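Local coordinates for probable 2-oxoacid ferredoxin oxidoreductase, alpha chain (Thermoplasma acidophilum, PDB 3JU3), which is part of the alpha chain of an enzyme that probably converts 2-oxoacids and coenzyme A to acyl-CoA and carbon dioxide while reducing ferredoxin, at residues S51-T55 with E56-N60. Numbering follows the deposited sequence. Where two conformers were deposited one is given.
Sequences SPFPT and EFVKN
The carbonyl oxygen of T55 accepts the amide of K59 over 2.8 Å (T55 O to K59 N), with an N-H...O angle of 160°. One residue earlier, P54 O takes the amide of V58 at 3.0 Å from V58 N, so two consecutive i to i+4 bonds close the first turn of helix 55-62. V58 points its CB toward the preceding segment, and its CG2 lies 3.3 Å from P54 O. With CG1 anti to the backbone N (chi1 172°), CG2 is left beside that N and reaches 3.8 Å from CG of the P54 ring. The same methyl sits 3.9 Å from CE2 of F53, approaching the ring obliquely. P54 CD sits 3.4 Å above one face of the F53 ring, offset toward its rim, with T55 OG1 in plane at the ring edge. P54 also packs its CB loosely against CB of F57, 4.2 Å away. Y86 of a second copy of this chain stacks on the F53 ring and M82 of that copy packs against F53, so in this assembly the cluster lies between two alpha-chain fragments. An inverse gamma turn centred on P54, with a weak bond from T55 N to F53 O, leads into helix 55-62 of pyruvate:ferredoxin oxidoreductase core domain II, and P54 is also the helix N-cap.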
ATOM      1  N   SER A  51       9.413 -18.505  -2.049  0.50 26.32           N
ATOM      2  CA  SER A  51      10.229 -19.628  -1.625  0.50 26.07           C
ATOM      3  C   SER A  51       9.718 -20.962  -2.152  0.50 25.77           C
ATOM      4  O   SER A  51       8.528 -21.090  -2.451  0.50 26.41           O
ATOM      5  CB  SER A  51      10.143 -19.700  -0.138  0.50 26.03           C
ATOM      6  OG  SER A  51       8.898 -20.267   0.139  0.50 26.24           O
ATOM      7  N   PRO A  52      10.631 -21.937  -2.361  1.00 25.29           N
ATOM      8  CA  PRO A  52      12.063 -21.669  -2.591  1.00 23.33           C
ATOM      9  C   PRO A  52      12.143 -20.863  -3.880  1.00 21.74           C
ATOM     10  O   PRO A  52      11.251 -20.965  -4.743  1.00 22.25           O
ATOM     11  CB  PRO A  52      12.636 -23.046  -2.886  1.00 23.56           C
ATOM     12  CG  PRO A  52      11.457 -23.799  -3.469  1.00 26.00           C
ATOM     13  CD  PRO A  52      10.311 -23.351  -2.612  1.00 24.80           C
ATOM     14  N   PHE A  53      13.141 -20.017  -3.981  1.00 18.18           N
ATOM     15  CA  PHE A  53      13.288 -19.154  -5.142  1.00 18.51           C
ATOM     16  C   PHE A  53      13.739 -19.924  -6.375  1.00 18.00           C
ATOM     17  O   PHE A  53      14.535 -20.849  -6.230  1.00 17.12           O
ATOM     18  CB  PHE A  53      14.315 -18.065  -4.832  1.00 17.88           C
ATOM     19  CG  PHE A  53      14.323 -16.978  -5.820  1.00 18.07           C
ATOM     20  CD1 PHE A  53      13.337 -15.991  -5.791  1.00 19.21           C
ATOM     21  CD2 PHE A  53      15.292 -16.955  -6.823  1.00 18.74           C
ATOM     22  CE1 PHE A  53      13.311 -14.982  -6.770  1.00 20.57           C
ATOM     23  CE2 PHE A  53      15.296 -15.955  -7.770  1.00 19.48           C
ATOM     24  CZ  PHE A  53      14.321 -14.941  -7.726  1.00 18.34           C
ATOM     25  N   PRO A  54      13.243 -19.542  -7.591  1.00 18.76           N
ATOM     26  CA  PRO A  54      13.704 -20.214  -8.818  1.00 18.67           C
ATOM     27  C   PRO A  54      15.077 -19.699  -9.299  1.00 17.94           C
ATOM     28  O   PRO A  54      15.189 -19.109 -10.377  1.00 17.59           O
ATOM     29  CB  PRO A  54      12.599 -19.888  -9.831  1.00 17.62           C
ATOM     30  CG  PRO A  54      12.046 -18.613  -9.410  1.00 20.21           C
ATOM     31  CD  PRO A  54      12.103 -18.649  -7.873  1.00 18.56           C
ATOM     32  N   THR A  55      16.110 -19.966  -8.511  1.00 18.68           N
ATOM     33  CA  THR A  55      17.446 -19.412  -8.766  1.00 18.41           C
ATOM     34  C   THR A  55      17.932 -19.702 -10.186  1.00 19.18           C
ATOM     35  O   THR A  55      18.249 -18.776 -10.930  1.00 18.54           O
ATOM     36  CB  THR A  55      18.473 -19.941  -7.734  1.00 19.37           C
ATOM     37  OG1 THR A  55      18.076 -19.508  -6.427  1.00 17.37           O
ATOM     38  CG2 THR A  55      19.897 -19.445  -8.036  1.00 19.13           C
ATOM     39  N   GLU A  56      17.969 -20.978 -10.563  1.00 20.13           N
ATOM     40  CA  GLU A  56      18.516 -21.374 -11.870  1.00 21.21           C
ATOM     41  C   GLU A  56      17.732 -20.765 -13.047  1.00 20.90           C
ATOM     42  O   GLU A  56      18.316 -20.258 -13.988  1.00 19.63           O
ATOM     43  CB  GLU A  56      18.565 -22.908 -11.992  1.00 22.05           C
ATOM     44  CG  GLU A  56      19.199 -23.374 -13.306  1.00 25.00           C
ATOM     45  CD  GLU A  56      19.394 -24.885 -13.382  1.00 29.54           C
ATOM     46  OE1 GLU A  56      18.589 -25.636 -12.787  1.00 31.18           O
ATOM     47  OE2 GLU A  56      20.359 -25.314 -14.060  1.00 32.07           O
ATOM     48  N   PHE A  57      16.409 -20.816 -12.969  1.00 20.61           N
ATOM     49  CA  PHE A  57      15.537 -20.304 -14.018  1.00 21.07           C
ATOM     50  C   PHE A  57      15.725 -18.803 -14.214  1.00 21.36           C
ATOM     51  O   PHE A  57      15.823 -18.324 -15.351  1.00 20.26           O
ATOM     52  CB  PHE A  57      14.056 -20.629 -13.722  1.00 21.15           C
ATOM     53  CG  PHE A  57      13.092 -20.139 -14.796  1.00 23.42           C
ATOM     54  CD1 PHE A  57      12.680 -20.979 -15.838  1.00 26.92           C
ATOM     55  CD2 PHE A  57      12.584 -18.849 -14.748  1.00 22.87           C
ATOM     56  CE1 PHE A  57      11.783 -20.502 -16.849  1.00 28.30           C
ATOM     57  CE2 PHE A  57      11.715 -18.365 -15.737  1.00 23.82           C
ATOM     58  CZ  PHE A  57      11.306 -19.170 -16.779  1.00 25.18           C
ATOM     59  N   VAL A  58      15.747 -18.066 -13.107  1.00 21.16           N
ATOM     60  CA  VAL A  58      15.881 -16.618 -13.169  1.00 21.06           C
ATOM     61  C   VAL A  58      17.272 -16.292 -13.666  1.00 21.82           C
ATOM     62  O   VAL A  58      17.449 -15.447 -14.552  1.00 21.82           O
ATOM     63  CB  VAL A  58      15.587 -15.960 -11.837  1.00 20.72           C
ATOM     64  CG1 VAL A  58      15.918 -14.459 -11.882  1.00 20.51           C
ATOM     65  CG2 VAL A  58      14.099 -16.180 -11.491  1.00 19.64           C
ATOM     66  N   LYS A  59      18.254 -16.986 -13.112  1.00 22.17           N
ATOM     67  CA  LYS A  59      19.631 -16.761 -13.523  1.00 23.24           C
ATOM     68  C   LYS A  59      19.796 -16.944 -15.042  1.00 22.78           C
ATOM     69  O   LYS A  59      20.403 -16.099 -15.682  1.00 22.74           O
ATOM     70  CB  LYS A  59      20.610 -17.646 -12.716  1.00 23.13           C
ATOM     71  CG  LYS A  59      22.019 -17.095 -12.556  1.00 25.53           C
ATOM     72  CD  LYS A  59      22.844 -17.955 -11.607  1.00 27.08           C
ATOM     73  CE  LYS A  59      24.318 -17.679 -11.787  1.00 31.49           C
ATOM     74  NZ  LYS A  59      25.081 -18.379 -10.709  1.00 33.22           N
ATOM     75  N   ASN A  60      19.260 -18.021 -15.610  0.50 22.82           N
ATOM     76  CA  ASN A  60      19.435 -18.270 -17.055  0.50 23.10           C
ATOM     77  C   ASN A  60      18.594 -17.368 -17.984  0.50 22.27           C
ATOM     78  O   ASN A  60      18.945 -17.169 -19.139  0.50 22.15           O
ATOM     79  CB  ASN A  60      19.218 -19.753 -17.386  0.50 23.64           C
ATOM     80  CG  ASN A  60      20.093 -20.677 -16.549  0.50 25.01           C
ATOM     81  OD1 ASN A  60      21.189 -20.303 -16.115  0.50 27.15           O
ATOM     82  ND2 ASN A  60      19.612 -21.897 -16.322  0.50 25.58           N
TER